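Local coordinates for protein transmembrane oligosaccharyl transferase, putative (Archaeoglobus fulgidus, PDB 3VGP) that belongs to the archaeal AglB family of membrane-bound oligosaccharyl transferases and is represented here by its C-terminal globular domain, at residues W8-L19 with R87-I95; F68-A77 with F127-L136. The protein carries 1 engineered substitution. One frame throughout, in Å; residues are numbered along the deposited sequence.

Interaction 1 (W8-L19 with R87-I95)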
loop_
_atom_site.group_PDB
_atom_site.type_symbol
_atom_site.label_atom_id
_atom_site.label_comp_id
_atom_site.label_asym_id
_atom_site.label_seq_id
_atom_site.Cartn_x
_atom_site.Cartn_y
_atom_site.Cartn_z
ATOM N N TRP A 8 -10.886 3.627 -6.956
ATOM C CA TRP A 8 -9.445 3.518 -7.128
ATOM C C TRP A 8 -8.948 4.529 -8.149
ATOM O O TRP A 8 -7.928 5.186 -7.932
ATOM C CB TRP A 8 -9.047 2.105 -7.565
ATOM C CG TRP A 8 -8.719 1.204 -6.418
ATOM C CD1 TRP A 8 -9.482 0.185 -5.924
ATOM C CD2 TRP A 8 -7.541 1.256 -5.604
ATOM N NE1 TRP A 8 -8.849 -0.402 -4.852
ATOM C CE2 TRP A 8 -7.658 0.238 -4.634
ATOM C CE3 TRP A 8 -6.400 2.068 -5.599
ATOM C CZ2 TRP A 8 -6.674 0.007 -3.670
ATOM C CZ3 TRP A 8 -5.422 1.838 -4.639
ATOM C CH2 TRP A 8 -5.567 0.815 -3.688
ATOM N N LYS A 9 -9.664 4.654 -9.263
ATOM C CA LYS A 9 -9.274 5.601 -10.301
ATOM C C LYS A 9 -9.292 7.024 -9.755
ATOM O O LYS A 9 -8.405 7.820 -10.058
ATOM C CB LYS A 9 -10.201 5.481 -11.515
ATOM C CG LYS A 9 -10.004 4.195 -12.307
ATOM C CD LYS A 9 -10.917 4.139 -13.525
ATOM C CE LYS A 9 -10.669 2.880 -14.346
ATOM N NZ LYS A 9 -11.572 2.800 -15.533
ATOM N N GLU A 10 -10.306 7.327 -8.946
ATOM C CA GLU A 10 -10.450 8.641 -8.322
ATOM C C GLU A 10 -9.309 8.907 -7.347
ATOM O O GLU A 10 -8.739 9.997 -7.320
ATOM C CB GLU A 10 -11.765 8.723 -7.548
ATOM C CG GLU A 10 -12.931 9.339 -8.292
ATOM C CD GLU A 10 -14.149 9.486 -7.395
ATOM O OE1 GLU A 10 -14.826 8.469 -7.130
ATOM O OE2 GLU A 10 -14.419 10.619 -6.942
ATOM N N ALA A 11 -9.000 7.909 -6.527
ATOM C CA ALA A 11 -7.927 8.036 -5.552
ATOM C C ALA A 11 -6.609 8.287 -6.276
ATOM O O ALA A 11 -5.835 9.163 -5.893
ATOM C CB ALA A 11 -7.835 6.767 -4.711
ATOM N N LEU A 12 -6.356 7.515 -7.329
ATOM C CA LEU A 12 -5.124 7.667 -8.091
ATOM C C LEU A 12 -5.044 9.042 -8.743
ATOM O O LEU A 12 -3.961 9.610 -8.864
ATOM C CB LEU A 12 -5.011 6.565 -9.149
ATOM C CG LEU A 12 -4.549 5.207 -8.611
ATOM C CD1 LEU A 12 -4.817 4.114 -9.633
ATOM C CD2 LEU A 12 -3.067 5.277 -8.267
ATOM N N GLU A 13 -6.191 9.577 -9.152
ATOM C CA GLU A 13 -6.234 10.896 -9.781
ATOM C C GLU A 13 -5.989 12.000 -8.754
ATOM O O GLU A 13 -5.361 13.016 -9.058
ATOM C CB GLU A 13 -7.588 11.115 -10.465
ATOM C CG GLU A 13 -7.733 12.469 -11.145
ATOM C CD GLU A 13 -6.566 12.794 -12.063
ATOM O OE1 GLU A 13 -6.195 11.933 -12.892
ATOM O OE2 GLU A 13 -6.023 13.914 -11.960
ATOM N N TRP A 14 -6.492 11.803 -7.539
ATOM C CA TRP A 14 -6.304 12.783 -6.474
ATOM C C TRP A 14 -4.822 12.856 -6.114
ATOM O O TRP A 14 -4.280 13.936 -5.867
ATOM C CB TRP A 14 -7.106 12.381 -5.233
ATOM C CG TRP A 14 -6.995 13.363 -4.103
ATOM C CD1 TRP A 14 -7.783 14.457 -3.879
ATOM C CD2 TRP A 14 -6.019 13.351 -3.055
ATOM N NE1 TRP A 14 -7.357 15.129 -2.756
ATOM C CE2 TRP A 14 -6.276 14.469 -2.230
ATOM C CE3 TRP A 14 -4.950 12.503 -2.733
ATOM C CZ2 TRP A 14 -5.501 14.762 -1.101
ATOM C CZ3 TRP A 14 -4.181 12.793 -1.611
ATOM C CH2 TRP A 14 -4.461 13.914 -0.809
HETATM N N MSE A 15 -4.165 11.699 -6.079
HETATM C CA MSE A 15 -2.750 11.657 -5.743
HETATM C C MSE A 15 -1.887 12.211 -6.866
HETATM O O MSE A 15 -0.903 12.900 -6.612
HETATM C CB MSE A 15 -2.320 10.228 -5.413
HETATM C CG MSE A 15 -2.964 9.687 -4.152
HETATM SE SE MSE A 15 -2.291 7.952 -3.673
HETATM C CE MSE A 15 -3.292 6.911 -4.940
ATOM N N ARG A 16 -2.249 11.905 -8.107
ATOM C CA ARG A 16 -1.486 12.405 -9.245
ATOM C C ARG A 16 -1.527 13.929 -9.216
ATOM O O ARG A 16 -0.511 14.594 -9.409
ATOM C CB ARG A 16 -2.077 11.883 -10.548
ATOM N N THR A 17 -2.711 14.475 -8.957
ATOM C CA THR A 17 -2.895 15.918 -8.892
ATOM C C THR A 17 -2.054 16.508 -7.768
ATOM O O THR A 17 -1.439 17.562 -7.923
ATOM C CB THR A 17 -4.386 16.269 -8.671
ATOM O OG1 THR A 17 -5.146 15.842 -9.810
ATOM C CG2 THR A 17 -4.571 17.768 -8.478
ATOM N N SER A 18 -2.017 15.820 -6.633
ATOM C CA SER A 18 -1.236 16.290 -5.496
ATOM C C SER A 18 0.260 16.220 -5.790
ATOM O O SER A 18 1.032 17.053 -5.319
ATOM C CB SER A 18 -1.557 15.453 -4.255
ATOM O OG SER A 18 -0.782 15.869 -3.144
ATOM N N LEU A 19 0.662 15.221 -6.573
ATOM C CA LEU A 19 2.069 15.028 -6.924
ATOM C C LEU A 19 2.511 15.898 -8.095
ATOM O O LEU A 19 3.679 16.256 -8.205
ATOM C CB LEU A 19 2.322 13.555 -7.262
ATOM C CG LEU A 19 2.043 12.542 -6.150
ATOM C CD1 LEU A 19 2.077 11.129 -6.706
ATOM C CD2 LEU A 19 3.070 12.722 -5.047
ATOM N N ARG A 87 5.303 8.917 -0.530
ATOM C CA ARG A 87 4.547 9.974 0.136
ATOM C C ARG A 87 3.185 9.441 0.557
ATOM O O ARG A 87 2.664 9.807 1.611
ATOM C CB ARG A 87 4.337 11.168 -0.793
ATOM C CG ARG A 87 3.453 12.241 -0.178
ATOM C CD ARG A 87 3.315 13.454 -1.079
ATOM N NE ARG A 87 2.487 14.483 -0.458
ATOM C CZ ARG A 87 2.152 15.627 -1.044
ATOM N NH1 ARG A 87 1.390 16.499 -0.401
ATOM N NH2 ARG A 87 2.581 15.897 -2.274
ATOM N N TYR A 88 2.620 8.571 -0.274
ATOM C CA TYR A 88 1.311 7.996 0.003
ATOM C C TYR A 88 1.285 6.479 0.059
ATOM O O TYR A 88 1.959 5.794 -0.714
ATOM C CB TYR A 88 0.303 8.437 -1.058
ATOM C CG TYR A 88 0.056 9.927 -1.114
ATOM C CD1 TYR A 88 -0.463 10.606 -0.014
ATOM C CD2 TYR A 88 0.329 10.653 -2.271
ATOM C CE1 TYR A 88 -0.707 11.977 -0.067
ATOM C CE2 TYR A 88 0.090 12.029 -2.334
ATOM C CZ TYR A 88 -0.428 12.679 -1.226
ATOM O OH TYR A 88 -0.668 14.036 -1.269
ATOM N N VAL A 89 0.487 5.970 0.992
ATOM C CA VAL A 89 0.268 4.541 1.150
ATOM C C VAL A 89 -1.247 4.402 1.008
ATOM O O VAL A 89 -2.003 5.144 1.636
ATOM C CB VAL A 89 0.699 4.036 2.545
ATOM C CG1 VAL A 89 0.293 2.583 2.707
ATOM C CG2 VAL A 89 2.210 4.166 2.700
ATOM N N VAL A 90 -1.695 3.461 0.189
ATOM C CA VAL A 90 -3.127 3.302 -0.038
ATOM C C VAL A 90 -3.629 1.916 0.333
ATOM O O VAL A 90 -3.016 0.913 -0.025
ATOM C CB VAL A 90 -3.471 3.564 -1.519
ATOM C CG1 VAL A 90 -4.982 3.600 -1.710
ATOM C CG2 VAL A 90 -2.840 4.871 -1.972
ATOM N N THR A 91 -4.750 1.872 1.048
ATOM C CA THR A 91 -5.355 0.608 1.460
ATOM C C THR A 91 -6.794 0.547 0.950
ATOM O O THR A 91 -7.311 1.524 0.411
ATOM C CB THR A 91 -5.359 0.443 3.005
ATOM O OG1 THR A 91 -6.195 1.443 3.605
ATOM C CG2 THR A 91 -3.937 0.583 3.558
ATOM N N ALA A 92 -7.426 -0.613 1.102
ATOM C CA ALA A 92 -8.810 -0.809 0.674
ATOM C C ALA A 92 -9.309 -2.079 1.345
ATOM O O ALA A 92 -8.508 -2.902 1.788
ATOM C CB ALA A 92 -8.887 -0.949 -0.845
ATOM N N ASP A 93 -10.624 -2.259 1.421
ATOM C CA ASP A 93 -11.150 -3.455 2.076
ATOM C C ASP A 93 -10.596 -4.734 1.463
ATOM O O ASP A 93 -10.316 -5.701 2.178
ATOM C CB ASP A 93 -12.683 -3.508 1.999
ATOM C CG ASP A 93 -13.358 -2.495 2.900
ATOM O OD1 ASP A 93 -12.707 -1.991 3.838
ATOM O OD2 ASP A 93 -14.562 -2.220 2.679
ATOM N N GLU A 94 -10.426 -4.733 0.145
ATOM C CA GLU A 94 -9.939 -5.915 -0.570
ATOM C C GLU A 94 -8.631 -6.529 -0.077
ATOM O O GLU A 94 -8.434 -7.732 -0.216
ATOM C CB GLU A 94 -9.812 -5.621 -2.071
ATOM C CG GLU A 94 -8.769 -4.565 -2.421
ATOM C CD GLU A 94 -8.530 -4.446 -3.917
ATOM O OE1 GLU A 94 -7.688 -3.613 -4.321
ATOM O OE2 GLU A 94 -9.180 -5.189 -4.688
ATOM N N ILE A 95 -7.722 -5.729 0.477
ATOM C CA ILE A 95 -6.465 -6.306 0.945
ATOM C C ILE A 95 -6.476 -6.658 2.425
ATOM O O ILE A 95 -5.444 -7.022 2.998
ATOM C CB ILE A 95 -5.245 -5.383 0.631
ATOM C CG1 ILE A 95 -5.363 -4.043 1.360
ATOM C CG2 ILE A 95 -5.165 -5.136 -0.861
ATOM C CD1 ILE A 95 -4.099 -3.196 1.239
#

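Interaction 2 (F68-A77 with F127-L136)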
loop_
_atom_site.group_PDB
_atom_site.type_symbol
_atom_site.label_atom_id
_atom_site.label_comp_id
_atom_site.label_asym_id
_atom_site.label_seq_id
_atom_site.Cartn_x
_atom_site.Cartn_y
_atom_site.Cartn_z
ATOM N N PHE A 68 5.788 -4.279 3.741
ATOM C CA PHE A 68 5.280 -3.127 4.471
ATOM C C PHE A 68 3.965 -3.460 5.168
ATOM O O PHE A 68 3.819 -3.252 6.371
ATOM C CB PHE A 68 5.070 -1.958 3.501
ATOM C CG PHE A 68 4.425 -0.750 4.123
ATOM C CD1 PHE A 68 5.195 0.275 4.656
ATOM C CD2 PHE A 68 3.040 -0.640 4.172
ATOM C CE1 PHE A 68 4.597 1.391 5.227
ATOM C CE2 PHE A 68 2.432 0.472 4.742
ATOM C CZ PHE A 68 3.214 1.490 5.270
ATOM N N PHE A 69 3.011 -3.990 4.407
ATOM C CA PHE A 69 1.706 -4.316 4.963
ATOM C C PHE A 69 1.733 -5.402 6.030
ATOM O O PHE A 69 0.996 -5.313 7.013
ATOM C CB PHE A 69 0.726 -4.698 3.843
ATOM C CG PHE A 69 0.267 -3.521 3.007
ATOM C CD1 PHE A 69 -0.100 -2.316 3.617
ATOM C CD2 PHE A 69 0.180 -3.621 1.620
ATOM C CE1 PHE A 69 -0.546 -1.232 2.854
ATOM C CE2 PHE A 69 -0.266 -2.548 0.846
ATOM C CZ PHE A 69 -0.630 -1.350 1.463
ATOM N N THR A 70 2.589 -6.406 5.860
ATOM C CA THR A 70 2.670 -7.496 6.831
ATOM C C THR A 70 3.581 -7.224 8.027
ATOM O O THR A 70 3.690 -8.061 8.929
ATOM C CB THR A 70 3.112 -8.820 6.153
ATOM O OG1 THR A 70 4.384 -8.642 5.516
ATOM C CG2 THR A 70 2.093 -9.238 5.113
ATOM N N ALA A 71 4.228 -6.062 8.051
ATOM C CA ALA A 71 5.103 -5.723 9.168
ATOM C C ALA A 71 4.299 -5.690 10.463
ATOM O O ALA A 71 3.150 -5.250 10.475
ATOM C CB ALA A 71 5.764 -4.370 8.931
ATOM N N LYS A 72 4.905 -6.165 11.548
ATOM C CA LYS A 72 4.244 -6.175 12.849
ATOM C C LYS A 72 4.560 -4.904 13.634
ATOM O O LYS A 72 3.817 -4.526 14.541
ATOM C CB LYS A 72 4.682 -7.401 13.653
ATOM C CG LYS A 72 4.167 -8.725 13.095
ATOM C CD LYS A 72 2.649 -8.813 13.207
ATOM C CE LYS A 72 2.106 -10.112 12.621
ATOM N NZ LYS A 72 2.635 -11.318 13.325
ATOM N N SER A 73 5.663 -4.249 13.286
ATOM C CA SER A 73 6.059 -3.020 13.965
ATOM C C SER A 73 6.106 -1.858 12.984
ATOM O O SER A 73 6.559 -2.004 11.851
ATOM C CB SER A 73 7.433 -3.185 14.624
ATOM O OG SER A 73 8.478 -3.146 13.669
ATOM N N GLU A 74 5.636 -0.699 13.426
ATOM C CA GLU A 74 5.630 0.481 12.574
ATOM C C GLU A 74 7.046 0.857 12.145
ATOM O O GLU A 74 7.250 1.397 11.061
ATOM C CB GLU A 74 4.973 1.656 13.304
ATOM C CG GLU A 74 4.994 2.949 12.507
ATOM C CD GLU A 74 4.195 4.066 13.155
ATOM O OE1 GLU A 74 4.100 4.104 14.399
ATOM O OE2 GLU A 74 3.676 4.922 12.410
ATOM N N ASP A 75 8.023 0.572 13.003
ATOM C CA ASP A 75 9.417 0.881 12.693
ATOM C C ASP A 75 9.885 0.192 11.416
ATOM O O ASP A 75 10.604 0.784 10.612
ATOM C CB ASP A 75 10.319 0.479 13.861
ATOM C CG ASP A 75 10.739 1.666 14.700
ATOM O OD1 ASP A 75 9.853 2.387 15.206
ATOM O OD2 ASP A 75 11.961 1.882 14.848
ATOM N N GLU A 76 9.468 -1.055 11.226
ATOM C CA GLU A 76 9.843 -1.812 10.036
ATOM C C GLU A 76 9.118 -1.267 8.808
ATOM O O GLU A 76 9.683 -1.196 7.716
ATOM C CB GLU A 76 9.505 -3.290 10.223
ATOM N N ALA A 77 7.859 -0.886 8.992
ATOM C CA ALA A 77 7.061 -0.355 7.895
ATOM C C ALA A 77 7.605 0.986 7.411
ATOM O O ALA A 77 7.793 1.188 6.214
ATOM C CB ALA A 77 5.606 -0.206 8.331
ATOM N N PHE A 127 -3.048 -13.138 12.469
ATOM C CA PHE A 127 -1.827 -12.555 11.923
ATOM C C PHE A 127 -2.169 -11.155 11.428
ATOM O O PHE A 127 -1.516 -10.178 11.789
ATOM C CB PHE A 127 -1.305 -13.386 10.744
ATOM C CG PHE A 127 0.011 -12.905 10.195
ATOM C CD1 PHE A 127 1.212 -13.349 10.740
ATOM C CD2 PHE A 127 0.050 -11.992 9.145
ATOM C CE1 PHE A 127 2.433 -12.891 10.247
ATOM C CE2 PHE A 127 1.264 -11.527 8.644
ATOM C CZ PHE A 127 2.459 -11.978 9.198
ATOM N N PHE A 128 -3.202 -11.071 10.597
ATOM C CA PHE A 128 -3.640 -9.793 10.043
ATOM C C PHE A 128 -3.873 -8.730 11.120
ATOM O O PHE A 128 -3.433 -7.590 10.983
ATOM C CB PHE A 128 -4.933 -9.975 9.241
ATOM C CG PHE A 128 -5.514 -8.685 8.749
ATOM C CD1 PHE A 128 -4.965 -8.036 7.648
ATOM C CD2 PHE A 128 -6.561 -8.074 9.433
ATOM C CE1 PHE A 128 -5.442 -6.800 7.241
ATOM C CE2 PHE A 128 -7.042 -6.832 9.031
ATOM C CZ PHE A 128 -6.478 -6.195 7.933
ATOM N N ASN A 129 -4.556 -9.101 12.199
ATOM C CA ASN A 129 -4.847 -8.137 13.255
ATOM C C ASN A 129 -3.637 -7.531 13.965
ATOM O O ASN A 129 -3.773 -6.519 14.654
ATOM C CB ASN A 129 -5.791 -8.748 14.293
ATOM C CG ASN A 129 -7.165 -9.053 13.723
ATOM O OD1 ASN A 129 -7.611 -8.420 12.763
ATOM N ND2 ASN A 129 -7.852 -10.014 14.325
ATOM N N HIS A 130 -2.461 -8.131 13.807
ATOM C CA HIS A 130 -1.270 -7.582 14.450
ATOM C C HIS A 130 -0.358 -6.839 13.481
ATOM O O HIS A 130 0.739 -6.426 13.853
ATOM C CB HIS A 130 -0.464 -8.686 15.140
ATOM C CG HIS A 130 -1.148 -9.280 16.333
ATOM N ND1 HIS A 130 -2.177 -10.190 16.226
ATOM C CD2 HIS A 130 -0.953 -9.086 17.659
ATOM C CE1 HIS A 130 -2.587 -10.533 17.434
ATOM N NE2 HIS A 130 -1.862 -9.878 18.321
ATOM N N THR A 131 -0.812 -6.656 12.244
ATOM C CA THR A 131 0.006 -5.982 11.232
ATOM C C THR A 131 -0.194 -4.476 11.194
ATOM O O THR A 131 -1.147 -3.943 11.761
ATOM C CB THR A 131 -0.313 -6.491 9.815
ATOM O OG1 THR A 131 -1.662 -6.133 9.479
ATOM C CG2 THR A 131 -0.161 -8.002 9.737
ATOM N N VAL A 132 0.717 -3.797 10.507
ATOM C CA VAL A 132 0.624 -2.356 10.348
ATOM C C VAL A 132 -0.594 -2.076 9.461
ATOM O O VAL A 132 -1.272 -1.058 9.626
ATOM C CB VAL A 132 1.908 -1.793 9.702
ATOM C CG1 VAL A 132 1.656 -0.396 9.149
ATOM C CG2 VAL A 132 3.021 -1.743 10.745
ATOM N N LEU A 133 -0.879 -2.987 8.530
ATOM C CA LEU A 133 -2.038 -2.823 7.655
ATOM C C LEU A 133 -3.307 -2.731 8.497
ATOM O O LEU A 133 -4.212 -1.944 8.195
ATOM C CB LEU A 133 -2.151 -3.992 6.664
ATOM C CG LEU A 133 -3.411 -4.059 5.789
ATOM C CD1 LEU A 133 -3.680 -2.726 5.086
ATOM C CD2 LEU A 133 -3.240 -5.172 4.765
ATOM N N TYR A 134 -3.385 -3.536 9.554
ATOM C CA TYR A 134 -4.560 -3.490 10.418
ATOM C C TYR A 134 -4.636 -2.103 11.051
ATOM O O TYR A 134 -5.689 -1.463 11.057
ATOM C CB TYR A 134 -4.467 -4.543 11.531
ATOM C CG TYR A 134 -5.584 -4.428 12.551
ATOM C CD1 TYR A 134 -6.764 -5.164 12.412
ATOM C CD2 TYR A 134 -5.478 -3.552 13.629
ATOM C CE1 TYR A 134 -7.813 -5.025 13.323
ATOM C CE2 TYR A 134 -6.520 -3.404 14.546
ATOM C CZ TYR A 134 -7.682 -4.144 14.384
ATOM O OH TYR A 134 -8.707 -4.008 15.292
ATOM N N ARG A 135 -3.512 -1.638 11.584
ATOM C CA ARG A 135 -3.468 -0.330 12.223
ATOM C C ARG A 135 -3.761 0.810 11.262
ATOM O O ARG A 135 -4.190 1.882 11.681
ATOM C CB ARG A 135 -2.123 -0.133 12.918
ATOM C CG ARG A 135 -2.118 -0.694 14.334
ATOM C CD ARG A 135 -0.714 -0.871 14.851
ATOM N NE ARG A 135 -0.103 -2.076 14.305
ATOM C CZ ARG A 135 1.177 -2.394 14.454
ATOM N NH1 ARG A 135 1.987 -1.592 15.131
ATOM N NH2 ARG A 135 1.642 -3.517 13.930
ATOM N N LEU A 136 -3.529 0.586 9.973
ATOM C CA LEU A 136 -3.833 1.613 8.984
ATOM C C LEU A 136 -5.322 1.583 8.654
ATOM O O LEU A 136 -6.077 2.491 9.010
ATOM C CB LEU A 136 -3.033 1.391 7.689
ATOM C CG LEU A 136 -1.534 1.699 7.714
ATOM C CD1 LEU A 136 -0.856 1.137 6.479
ATOM C CD2 LEU A 136 -1.343 3.206 7.778
HETATM O O HOH W 1 1.772 -6.345 16.319
HETATM O O HOH W 2 4.578 -0.816 16.100
#

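Interaction 1 (W8-L19 with R87-I95)
Y88 and S18 meet hydroxyl to hydroxyl, OH to OG at only 2.6 Å, in a short hydrogen bond that ties the sheet to the helix at one end of a largely apolar interface. S18 OG lies at the edge of the tyrosine ring, near its plane. It is carried there by a first torsion of 178°, which sets it opposite the backbone N. W14 and M15 come to one face of the same ring, and R87 CG covers the other. The six-membered ring of W14 turns its edge toward the Y88 face in an offset edge-to-face pair, planes 61° apart, with W14 CZ3 3.8 Å from Y88 CZ. M15 SE lies 4.7 Å from the Y88 ring centroid, oblique to it, a Met-aromatic contact in its selenomethionine form. L19 CD2 comes alongside Y88 CE2 at 4.1 Å and also meets the CD methylene of R87, whose extended chain carries its guanidinium over S18; R87 NH2 and S18 OG are close but badly angled, and the charge pairs instead with E160.

One level along the strand, V90 forks between two partners. Its CG2 packs 3.6 Å from M15 SE, while CG1 is pressed against W8 CZ3 at 3.4 Å. Farther round the same six-membered ring, W8 CZ2 is 3.7 Å from A92 CB, and on the five-membered ring NE1 approaches E94 OE1; the other oxygen of that carboxylate forms a salt bridge with K104.

Y88 and V90 on the strand, and A92 just beyond its end, point to the helix, whereas V89 and T91 point away. The helix runs antiparallel to the strand, the axes of 8-19 and 88-91 approaching to 11.1 Å, a spacing characteristic of an alpha-helix laid on one face of a mixed beta-sheet.

Interaction 2 (F68-A77 with F127-L136)
Two helix-to-helix turns lock together here, each leading into an N-capped helix: S73 caps helix 74-84 through a weak bond from E76 N, and T131 OG1 caps helix 132-138, accepting from Y134 N. The first turn lends its carbonyls to the start of the second turn's helix. A71 O takes V132 N at 2.8 Å, almost in line with its C=O bond, and F69 O takes L133 N weakly at 3.4 Å. R135 reaches back with NH2 to K72 O, a very short bond whose exact length is doubtful, while a water bridges its NH1 to E74 N. K72, bent at chi2 (-66°) and chi4 (61°), folds over the turn so that CE lies over the face of F127, a CH-pi contact 3.8 Å from the ring centroid, and CD touches H130 O. Beneath the polar turns, V132 CG2 meets A77 CB at 3.9 Å, F69 CD1 meets L133 CD1 at 3.9 Å, and L136 CD1 sits at the edge of the F68 ring, 3.8 Å from CE2. F68, F69 and L133 continue onto strand 88-91, F127 and L133 onto helix 105-111, and L136 onto strand 147-153.

In the fold
From the N terminus, helix 6-20 supplies the first half of interaction 1. The chain then passes through 68-77, which spans the turn from helix 58-69 into helix 74-84, before strand 88-91 returns against the first helix and closes a loop of 67 residues. Beyond helix 105-111, residues 127-136 come back to 68-77 and close interaction 2 over 49 residues. The two closures cross, since one half of each lies inside the other. Their centres are about 19 Å apart, yet strand 88-91 joins them: one face carries helix 6-20, while V89 and T91 on the other meet F68 and L133, sandwiching the sheet between the helix and the interlocked helical turns.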